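Local atomic coordinates of Exo beta-1,2-glucooligosaccharide sophorohydrolase (non-reducing end) (Parabacteroides distasonis ATCC 8503, PDB entry 5Z06), a protein that hydrolyses linear beta-1,2-glucan and beta-1,2-glucooligosaccharides of four or more units, releasing the disaccharide sophorose from the non-reducing end. Residues A200-I205 / Y280-E285; Q286-V291 / A626-L631; G252-Y257 / S276-P281. All coordinates share one frame; numbering follows the deposited sequence.

Contacts 1 and 3 meet on the shared residues Tyr280 and Pro281, which follow strand 275-278 and precede helix 284-297. Contact 3 lies at the surface of a small beta domain and is made mostly of backbone hydrogen bonds between antiparallel strands. Contact 1, largely buried, holds the outgoing chain against the turn 200-205 with mixed chemistry: backbone bonds, a carboxylate, a phenol and a methionine sulfur. In contact 2, fully buried, helix 284-297 meets helix 624-636 through apolar side chains without a hydrogen bond between the segments. Contacts 1 and 2 both use helix 284-297 and touch where Tyr201 and His204 pack on Met290.

Contact 1 (A200-I205 / Y280-E285); sequences AYERHI and YPMTDE
Glu202 reaches along the backbone of Tyr280-Met282, and each carbon of its side chain has a neighbour there. Glu202 CB lies 3.3 Å from Tyr280 O and also near the sulfur of Met282. CG, set anti to the backbone N (chi1 -175°), continues past the same Tyr280 carbonyl. The chain stays extended to the carboxylate, where Glu202 OE2 accepts the Met282 N-H at 2.8 Å through its anti lone pair, with an N-H...O angle of 153°. The other oxygen, Glu202 OE1, takes Arg203 NE at 2.7 Å, again on its anti side, and a further salt bridge to Arg636 of helix 624-636. Two guanidinium groups at one oxygen and an amide at the other probably keep this buried acid ionised and fix its rotation.

The turn 200-205 joins the first two strands of a small two-sheet beta domain, whose strand order is consistent with a fibronectin type III-like fold, while 280-285 is the exit from that domain into helix 284-297. The two are tied by backbone as well: Tyr280 N donates to Tyr201 O at 3.1 Å. That carbonyl oxygen also lies over one face of the Tyr280 ring, offset toward the rim. The side chains of Tyr280 and Tyr201 lie side by side and point the same way, and Tyr280 OH donates to Ala200 O at 2.6 Å, tilted 30° from the carbonyl plane. Met282 supplies a Met-aromatic contact: its sulfur sits at the edge of the Tyr201 ring, 5.3 Å from the centroid, with SD 3.6 Å from Tyr201 CB. The bend at chi3 swings Met282 CE into the ring plane beside Tyr201 CD2, while Tyr201 OH bonds Glu293 farther along helix 284-297.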
loop_
_atom_site.group_PDB
_atom_site.type_symbol
_atom_site.label_atom_id
_atom_site.label_comp_id
_atom_site.label_asym_id
_atom_site.label_seq_id
_atom_site.Cartn_x
_atom_site.Cartn_y
_atom_site.Cartn_z
ATOM N N ALA A 200 14.910 -6.520 17.237
ATOM C CA ALA A 200 13.814 -6.228 18.137
ATOM C C ALA A 200 13.603 -4.739 18.194
ATOM O O ALA A 200 14.515 -3.949 18.002
ATOM C CB ALA A 200 14.068 -6.773 19.529
ATOM N N TYR A 201 12.360 -4.383 18.428
ATOM C CA TYR A 201 11.967 -3.034 18.753
ATOM C C TYR A 201 11.182 -3.167 20.057
ATOM O O TYR A 201 11.552 -4.003 20.886
ATOM C CB TYR A 201 11.197 -2.453 17.569
ATOM C CG TYR A 201 12.097 -2.328 16.372
ATOM C CD1 TYR A 201 12.298 -3.410 15.545
ATOM C CD2 TYR A 201 12.786 -1.142 16.097
ATOM C CE1 TYR A 201 13.128 -3.324 14.454
ATOM C CE2 TYR A 201 13.623 -1.039 14.999
ATOM C CZ TYR A 201 13.778 -2.142 14.182
ATOM O OH TYR A 201 14.598 -2.131 13.089
ATOM N N GLU A 202 10.121 -2.399 20.258
ATOM C CA GLU A 202 9.411 -2.437 21.522
ATOM C C GLU A 202 8.343 -3.511 21.584
ATOM O O GLU A 202 8.184 -4.216 22.601
ATOM C CB GLU A 202 8.802 -1.083 21.802
ATOM C CG GLU A 202 8.141 -1.019 23.173
ATOM C CD GLU A 202 7.499 0.293 23.422
ATOM O OE1 GLU A 202 6.265 0.315 23.478
ATOM O OE2 GLU A 202 8.212 1.295 23.554
ATOM N N ARG A 203 7.583 -3.613 20.511
ATOM C CA ARG A 203 6.446 -4.520 20.453
ATOM C C ARG A 203 6.619 -5.590 19.411
ATOM O O ARG A 203 5.743 -6.457 19.253
ATOM C CB ARG A 203 5.189 -3.722 20.149
ATOM C CG ARG A 203 4.983 -2.535 21.063
ATOM C CD ARG A 203 4.826 -2.982 22.487
ATOM N NE ARG A 203 4.579 -1.837 23.348
ATOM C CZ ARG A 203 3.824 -1.853 24.435
ATOM N NH1 ARG A 203 3.224 -2.967 24.824
ATOM N NH2 ARG A 203 3.677 -0.749 25.147
ATOM N N HIS A 204 7.745 -5.571 18.706
ATOM C CA HIS A 204 7.911 -6.518 17.642
ATOM C C HIS A 204 9.342 -6.831 17.383
ATOM O O HIS A 204 10.218 -6.083 17.790
ATOM C CB HIS A 204 7.245 -6.025 16.367
ATOM C CG HIS A 204 8.094 -5.102 15.582
ATOM N ND1 HIS A 204 8.266 -3.785 15.933
ATOM C CD2 HIS A 204 8.834 -5.307 14.468
ATOM C CE1 HIS A 204 9.082 -3.218 15.064
ATOM N NE2 HIS A 204 9.441 -4.119 14.169
ATOM N N ILE A 205 9.533 -7.961 16.707
ATOM C CA ILE A 205 10.810 -8.389 16.221
ATOM C C ILE A 205 10.680 -8.584 14.730
ATOM O O ILE A 205 9.763 -9.237 14.249
ATOM C CB ILE A 205 11.285 -9.688 16.883
ATOM C CG1 ILE A 205 11.343 -9.472 18.392
ATOM C CG2 ILE A 205 12.642 -10.097 16.299
ATOM C CD1 ILE A 205 11.645 -10.707 19.202
ATOM N N TYR A 280 12.351 -4.156 23.843
ATOM C CA TYR A 280 12.809 -3.230 24.872
ATOM C C TYR A 280 11.969 -1.967 24.765
ATOM O O TYR A 280 11.448 -1.672 23.687
ATOM C CB TYR A 280 14.296 -2.888 24.668
ATOM C CG TYR A 280 14.587 -2.567 23.223
ATOM C CD1 TYR A 280 14.839 -3.584 22.318
ATOM C CD2 TYR A 280 14.561 -1.266 22.752
ATOM C CE1 TYR A 280 15.071 -3.318 20.990
ATOM C CE2 TYR A 280 14.795 -0.987 21.423
ATOM C CZ TYR A 280 15.046 -2.013 20.540
ATOM O OH TYR A 280 15.274 -1.757 19.208
ATOM N N PRO A 281 11.860 -1.204 25.873
ATOM C CA PRO A 281 11.129 0.051 25.788
ATOM C C PRO A 281 11.799 1.025 24.837
ATOM O O PRO A 281 13.032 1.115 24.788
ATOM C CB PRO A 281 11.121 0.594 27.220
ATOM C CG PRO A 281 11.932 -0.343 28.031
ATOM C CD PRO A 281 12.447 -1.451 27.193
ATOM N N MET A 282 10.972 1.745 24.088
ATOM C CA MET A 282 11.448 2.694 23.107
ATOM C C MET A 282 10.954 4.098 23.419
ATOM O O MET A 282 9.815 4.317 23.792
ATOM C CB MET A 282 11.026 2.249 21.710
ATOM C CG MET A 282 11.869 1.121 21.153
ATOM S SD MET A 282 11.274 0.473 19.580
ATOM C CE MET A 282 11.687 1.821 18.494
ATOM N N THR A 283 11.861 5.045 23.285
ATOM C CA THR A 283 11.524 6.445 23.327
ATOM C C THR A 283 10.846 6.809 21.996
ATOM O O THR A 283 10.872 6.045 21.017
ATOM C CB THR A 283 12.799 7.313 23.410
ATOM O OG1 THR A 283 13.560 7.069 22.217
ATOM C CG2 THR A 283 13.643 7.028 24.716
ATOM N N ASP A 284 10.293 8.007 21.961
ATOM C CA ASP A 284 9.744 8.545 20.724
ATOM C C ASP A 284 10.795 8.631 19.633
ATOM O O ASP A 284 10.486 8.375 18.472
ATOM C CB ASP A 284 9.164 9.921 20.949
ATOM C CG ASP A 284 7.899 9.898 21.776
ATOM O OD1 ASP A 284 7.274 8.815 21.922
ATOM O OD2 ASP A 284 7.538 10.995 22.278
ATOM N N GLU A 285 12.026 8.992 20.005
ATOM C CA GLU A 285 13.128 9.083 19.048
ATOM C C GLU A 285 13.355 7.741 18.384
ATOM O O GLU A 285 13.446 7.660 17.168
ATOM C CB GLU A 285 14.429 9.563 19.715
ATOM C CG GLU A 285 14.419 11.045 20.082
ATOM C CD GLU A 285 14.448 11.942 18.868
ATOM O OE1 GLU A 285 15.449 11.896 18.120
ATOM O OE2 GLU A 285 13.463 12.690 18.654
#

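Contact 2 (Q286-V291 / A626-L631); sequences QLLDMV and ASMKAL
Helices 286-291 and 626-631 cross at 72° with their axes 11.2 Å apart, and their backbones come nearest at Leu287 and Leu631. The wide spacing is bridged by long apolar side chains. Leu631 carries most of it: with CG anti to the backbone N (chi1 -166°), it meets Val291 tip to tip, CD2 lying 3.7 Å from Val291 CG2. The same Leu631 CD2 rests 3.8 Å from Leu287 CB, while CD1 faces Leu288 CD2, the two leucines crossing at about a right angle. Met628, one turn earlier, is bent at chi2 and chi3, which carries its methyl to Leu287: Met628 CE is 3.9 Å from Leu287 CD1, and its sulfur lies 4.0 Å from Leu288 CD2. An alanine in place of Leu631 would take away both methyl branches and is likely to open a gap between Leu287, Leu288 and Val291, depriving Val291 CG2 of its partner.

Helix 665-680 packs against the same side chains, through Ile675 on Leu288 and Val671 on Val291. The contact thus belongs to the helical domain, consistent with the (alpha/alpha)6-barrel of this hydrolase family. No nitrogen or oxygen takes part in these side-chain contacts, so what joins the two segments is dispersion and the exclusion of water, and their fit depends on side-chain shape rather than on directional bonds.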
loop_
_atom_site.group_PDB
_atom_site.type_symbol
_atom_site.label_atom_id
_atom_site.label_comp_id
_atom_site.label_asym_id
_atom_site.label_seq_id
_atom_site.Cartn_x
_atom_site.Cartn_y
_atom_site.Cartn_z
ATOM N N GLN A 286 13.435 6.696 19.197
ATOM C CA GLN A 286 13.575 5.335 18.691
ATOM C C GLN A 286 12.400 4.941 17.829
ATOM O O GLN A 286 12.574 4.280 16.783
ATOM C CB GLN A 286 13.780 4.347 19.850
ATOM C CG GLN A 286 15.163 4.478 20.493
ATOM C CD GLN A 286 15.312 3.654 21.766
ATOM O OE1 GLN A 286 14.555 3.828 22.713
ATOM N NE2 GLN A 286 16.305 2.760 21.793
ATOM N N LEU A 287 11.199 5.330 18.249
ATOM C CA LEU A 287 10.019 5.069 17.424
ATOM C C LEU A 287 10.092 5.752 16.060
ATOM O O LEU A 287 9.799 5.139 15.057
ATOM C CB LEU A 287 8.751 5.469 18.136
ATOM C CG LEU A 287 8.346 4.581 19.309
ATOM C CD1 LEU A 287 7.180 5.273 20.013
ATOM C CD2 LEU A 287 7.988 3.168 18.879
ATOM N N LEU A 288 10.507 7.012 16.037
ATOM C CA LEU A 288 10.724 7.711 14.784
ATOM C C LEU A 288 11.712 6.986 13.905
ATOM O O LEU A 288 11.440 6.807 12.734
ATOM C CB LEU A 288 11.195 9.145 15.028
ATOM C CG LEU A 288 10.144 10.048 15.667
ATOM C CD1 LEU A 288 10.776 11.367 16.087
ATOM C CD2 LEU A 288 8.942 10.241 14.745
ATOM N N ASP A 289 12.849 6.563 14.477
ATOM C CA ASP A 289 13.859 5.802 13.749
ATOM C C ASP A 289 13.293 4.562 13.125
ATOM O O ASP A 289 13.600 4.253 11.991
ATOM C CB ASP A 289 15.021 5.333 14.665
ATOM C CG ASP A 289 15.865 6.466 15.183
ATOM O OD1 ASP A 289 15.823 7.569 14.636
ATOM O OD2 ASP A 289 16.581 6.250 16.171
ATOM N N MET A 290 12.541 3.813 13.917
ATOM C CA MET A 290 11.966 2.550 13.486
ATOM C C MET A 290 10.955 2.789 12.368
ATOM O O MET A 290 10.973 2.095 11.363
ATOM C CB MET A 290 11.269 1.866 14.663
ATOM C CG MET A 290 10.476 0.626 14.313
ATOM S SD MET A 290 9.444 0.217 15.724
ATOM C CE MET A 290 7.989 1.237 15.451
ATOM N N VAL A 291 10.083 3.768 12.549
ATOM C CA VAL A 291 9.063 4.042 11.545
ATOM C C VAL A 291 9.717 4.486 10.239
ATOM O O VAL A 291 9.358 4.012 9.178
ATOM C CB VAL A 291 8.035 5.058 12.040
ATOM C CG1 VAL A 291 7.067 5.453 10.921
ATOM C CG2 VAL A 291 7.251 4.458 13.197
ATOM N N ALA A 626 0.520 15.634 17.426
ATOM C CA ALA A 626 -0.607 14.865 16.924
ATOM C C ALA A 626 -0.113 13.651 16.109
ATOM O O ALA A 626 -0.647 12.525 16.226
ATOM C CB ALA A 626 -1.535 15.756 16.080
ATOM N N SER A 627 0.923 13.871 15.311
ATOM C CA SER A 627 1.461 12.794 14.506
ATOM C C SER A 627 2.187 11.789 15.383
ATOM O O SER A 627 2.128 10.595 15.133
ATOM C CB SER A 627 2.382 13.318 13.407
ATOM O OG SER A 627 1.687 14.137 12.481
ATOM N N MET A 628 2.859 12.260 16.412
ATOM C CA MET A 628 3.535 11.359 17.331
ATOM C C MET A 628 2.509 10.522 18.099
ATOM O O MET A 628 2.730 9.349 18.332
ATOM C CB MET A 628 4.425 12.127 18.300
ATOM C CG MET A 628 5.367 11.240 19.082
ATOM S SD MET A 628 6.573 10.473 17.997
ATOM C CE MET A 628 6.326 8.744 18.384
ATOM N N LYS A 629 1.381 11.122 18.452
ATOM C CA LYS A 629 0.307 10.370 19.112
ATOM C C LYS A 629 -0.205 9.257 18.226
ATOM O O LYS A 629 -0.350 8.126 18.680
ATOM C CB LYS A 629 -0.842 11.276 19.520
ATOM C CG LYS A 629 -0.533 12.176 20.702
ATOM C CD LYS A 629 -1.784 12.965 21.065
ATOM C CE LYS A 629 -1.475 14.216 21.868
ATOM N NZ LYS A 629 -1.211 13.895 23.261
ATOM N N ALA A 630 -0.429 9.583 16.952
ATOM C CA ALA A 630 -0.864 8.612 15.960
ATOM C C ALA A 630 0.125 7.480 15.848
ATOM O O ALA A 630 -0.234 6.313 15.920
ATOM C CB ALA A 630 -1.031 9.277 14.611
ATOM N N LEU A 631 1.386 7.841 15.677
ATOM C CA LEU A 631 2.451 6.862 15.568
ATOM C C LEU A 631 2.424 5.884 16.745
ATOM O O LEU A 631 2.436 4.675 16.548
ATOM C CB LEU A 631 3.780 7.580 15.516
ATOM C CG LEU A 631 4.971 6.768 15.078
ATOM C CD1 LEU A 631 6.085 7.731 14.656
ATOM C CD2 LEU A 631 5.471 5.807 16.153
#

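Contact 3 (G252-Y257 / S276-P281)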
loop_
_atom_site.group_PDB
_atom_site.type_symbol
_atom_site.label_atom_id
_atom_site.label_comp_id
_atom_site.label_asym_id
_atom_site.label_seq_id
_atom_site.Cartn_x
_atom_site.Cartn_y
_atom_site.Cartn_z
ATOM N N GLY A 252 10.247 -6.427 26.619
ATOM C CA GLY A 252 11.166 -7.271 27.381
ATOM C C GLY A 252 10.991 -8.735 27.057
ATOM O O GLY A 252 11.345 -9.578 27.839
ATOM N N LYS A 253 10.465 -9.036 25.889
ATOM C CA LYS A 253 10.130 -10.394 25.529
ATOM C C LYS A 253 11.150 -10.893 24.563
ATOM O O LYS A 253 11.368 -10.273 23.504
ATOM C CB LYS A 253 8.757 -10.451 24.877
ATOM C CG LYS A 253 8.244 -11.855 24.624
ATOM C CD LYS A 253 8.052 -12.672 25.904
ATOM C CE LYS A 253 7.018 -13.772 25.646
ATOM N NZ LYS A 253 6.916 -14.825 26.703
ATOM N N LYS A 254 11.775 -12.007 24.934
ATOM C CA LYS A 254 12.760 -12.654 24.107
ATOM C C LYS A 254 12.054 -13.659 23.228
ATOM O O LYS A 254 11.177 -14.386 23.687
ATOM C CB LYS A 254 13.819 -13.359 24.957
ATOM C CG LYS A 254 14.878 -14.047 24.109
ATOM C CD LYS A 254 16.200 -14.197 24.857
ATOM C CE LYS A 254 17.324 -14.593 23.907
ATOM N NZ LYS A 254 18.582 -14.941 24.630
ATOM N N ALA A 255 12.424 -13.682 21.956
ATOM C CA ALA A 255 11.926 -14.704 21.039
ATOM C C ALA A 255 13.024 -15.147 20.092
ATOM O O ALA A 255 13.907 -14.375 19.736
ATOM C CB ALA A 255 10.708 -14.214 20.264
ATOM N N TYR A 256 12.949 -16.412 19.719
ATOM C CA TYR A 256 13.890 -17.045 18.836
ATOM C C TYR A 256 13.110 -17.392 17.600
ATOM O O TYR A 256 11.925 -17.721 17.684
ATOM C CB TYR A 256 14.450 -18.347 19.438
ATOM C CG TYR A 256 15.141 -18.217 20.777
ATOM C CD1 TYR A 256 14.391 -18.054 21.948
ATOM C CD2 TYR A 256 16.529 -18.313 20.890
ATOM C CE1 TYR A 256 14.995 -17.956 23.187
ATOM C CE2 TYR A 256 17.151 -18.217 22.140
ATOM C CZ TYR A 256 16.367 -18.045 23.284
ATOM O OH TYR A 256 16.907 -17.937 24.536
ATOM N N TYR A 257 13.778 -17.337 16.461
ATOM C CA TYR A 257 13.124 -17.547 15.182
ATOM C C TYR A 257 13.934 -18.434 14.249
ATOM O O TYR A 257 15.162 -18.393 14.211
ATOM C CB TYR A 257 12.841 -16.216 14.496
ATOM C CG TYR A 257 11.900 -15.351 15.266
ATOM C CD1 TYR A 257 10.531 -15.441 15.077
ATOM C CD2 TYR A 257 12.379 -14.427 16.185
ATOM C CE1 TYR A 257 9.652 -14.632 15.798
ATOM C CE2 TYR A 257 11.515 -13.626 16.920
ATOM C CZ TYR A 257 10.159 -13.725 16.714
ATOM O OH TYR A 257 9.313 -12.919 17.407
ATOM N N SER A 276 17.646 -14.699 17.526
ATOM C CA SER A 276 16.796 -14.231 18.607
ATOM C C SER A 276 16.953 -12.751 18.857
ATOM O O SER A 276 17.923 -12.120 18.437
ATOM C CB SER A 276 17.076 -14.995 19.904
ATOM O OG SER A 276 18.408 -14.786 20.339
ATOM N N ALA A 277 15.972 -12.204 19.559
ATOM C CA ALA A 277 16.062 -10.840 20.016
ATOM C C ALA A 277 15.092 -10.639 21.134
ATOM O O ALA A 277 14.189 -11.447 21.356
ATOM C CB ALA A 277 15.765 -9.884 18.881
ATOM N N THR A 278 15.271 -9.539 21.838
ATOM C CA THR A 278 14.416 -9.220 22.969
ATOM C C THR A 278 13.923 -7.814 22.773
ATOM O O THR A 278 14.730 -6.923 22.546
ATOM C CB THR A 278 15.189 -9.309 24.286
ATOM O OG1 THR A 278 15.872 -10.563 24.329
ATOM C CG2 THR A 278 14.243 -9.154 25.500
ATOM N N THR A 279 12.601 -7.628 22.867
ATOM C CA THR A 279 12.006 -6.307 22.810
ATOM C C THR A 279 12.385 -5.469 24.009
ATOM O O THR A 279 12.641 -5.990 25.061
ATOM C CB THR A 279 10.461 -6.335 22.767
ATOM O OG1 THR A 279 9.936 -6.996 23.937
ATOM C CG2 THR A 279 9.952 -7.000 21.484
ATOM N N TYR A 280 12.351 -4.156 23.843
ATOM C CA TYR A 280 12.809 -3.230 24.872
ATOM C C TYR A 280 11.969 -1.967 24.765
ATOM O O TYR A 280 11.448 -1.672 23.687
ATOM C CB TYR A 280 14.296 -2.888 24.668
ATOM C CG TYR A 280 14.587 -2.567 23.223
ATOM C CD1 TYR A 280 14.839 -3.584 22.318
ATOM C CD2 TYR A 280 14.561 -1.266 22.752
ATOM C CE1 TYR A 280 15.071 -3.318 20.990
ATOM C CE2 TYR A 280 14.795 -0.987 21.423
ATOM C CZ TYR A 280 15.046 -2.013 20.540
ATOM O OH TYR A 280 15.274 -1.757 19.208
ATOM N N PRO A 281 11.860 -1.204 25.873
ATOM C CA PRO A 281 11.129 0.051 25.788
ATOM C C PRO A 281 11.799 1.025 24.837
ATOM O O PRO A 281 13.032 1.115 24.788
ATOM C CB PRO A 281 11.121 0.594 27.220
ATOM C CG PRO A 281 11.932 -0.343 28.031
ATOM C CD PRO A 281 12.447 -1.451 27.193
#
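The Tyr256 ring is met obliquely by Ser276 CB, which lies 3.5 Å from its CD2, while the Tyr280 ring, past the end of the strand, has Thr278 O at its edge, in its plane. Tyr256 and Ser276 belong to an antiparallel strand pair, 254-257 with 276-278, at one side of a four-stranded sheet; with the facing three-stranded sheet this suggests a fibronectin type III-like sandwich. Ala255 and Ala277 form the hydrogen-bonded pair, Ala255 N reaching Ala277 O at 2.9 Å and Ala277 N returning to Ala255 O. Their methyls turn inward, onto Ile205 of the opposite sheet. The flanking pairs, Lys254 with Thr278 and Tyr256 with Ser276, are non-hydrogen-bonded, and their side chains share the other face. There the extended Lys254 chain passes Thr278, with Lys254 CB 3.5 Å from Thr278 OG1, and brings CE to Ser276 OG; its NZ makes a weak bond to Tyr256 OH.

Beyond the strands, Thr279 N donates to Lys253 O. Thr279 OG1, which also bonds Glu250 O, accepts Lys253 N at 2.9 Å with an almost straight N-H...O angle of 177°.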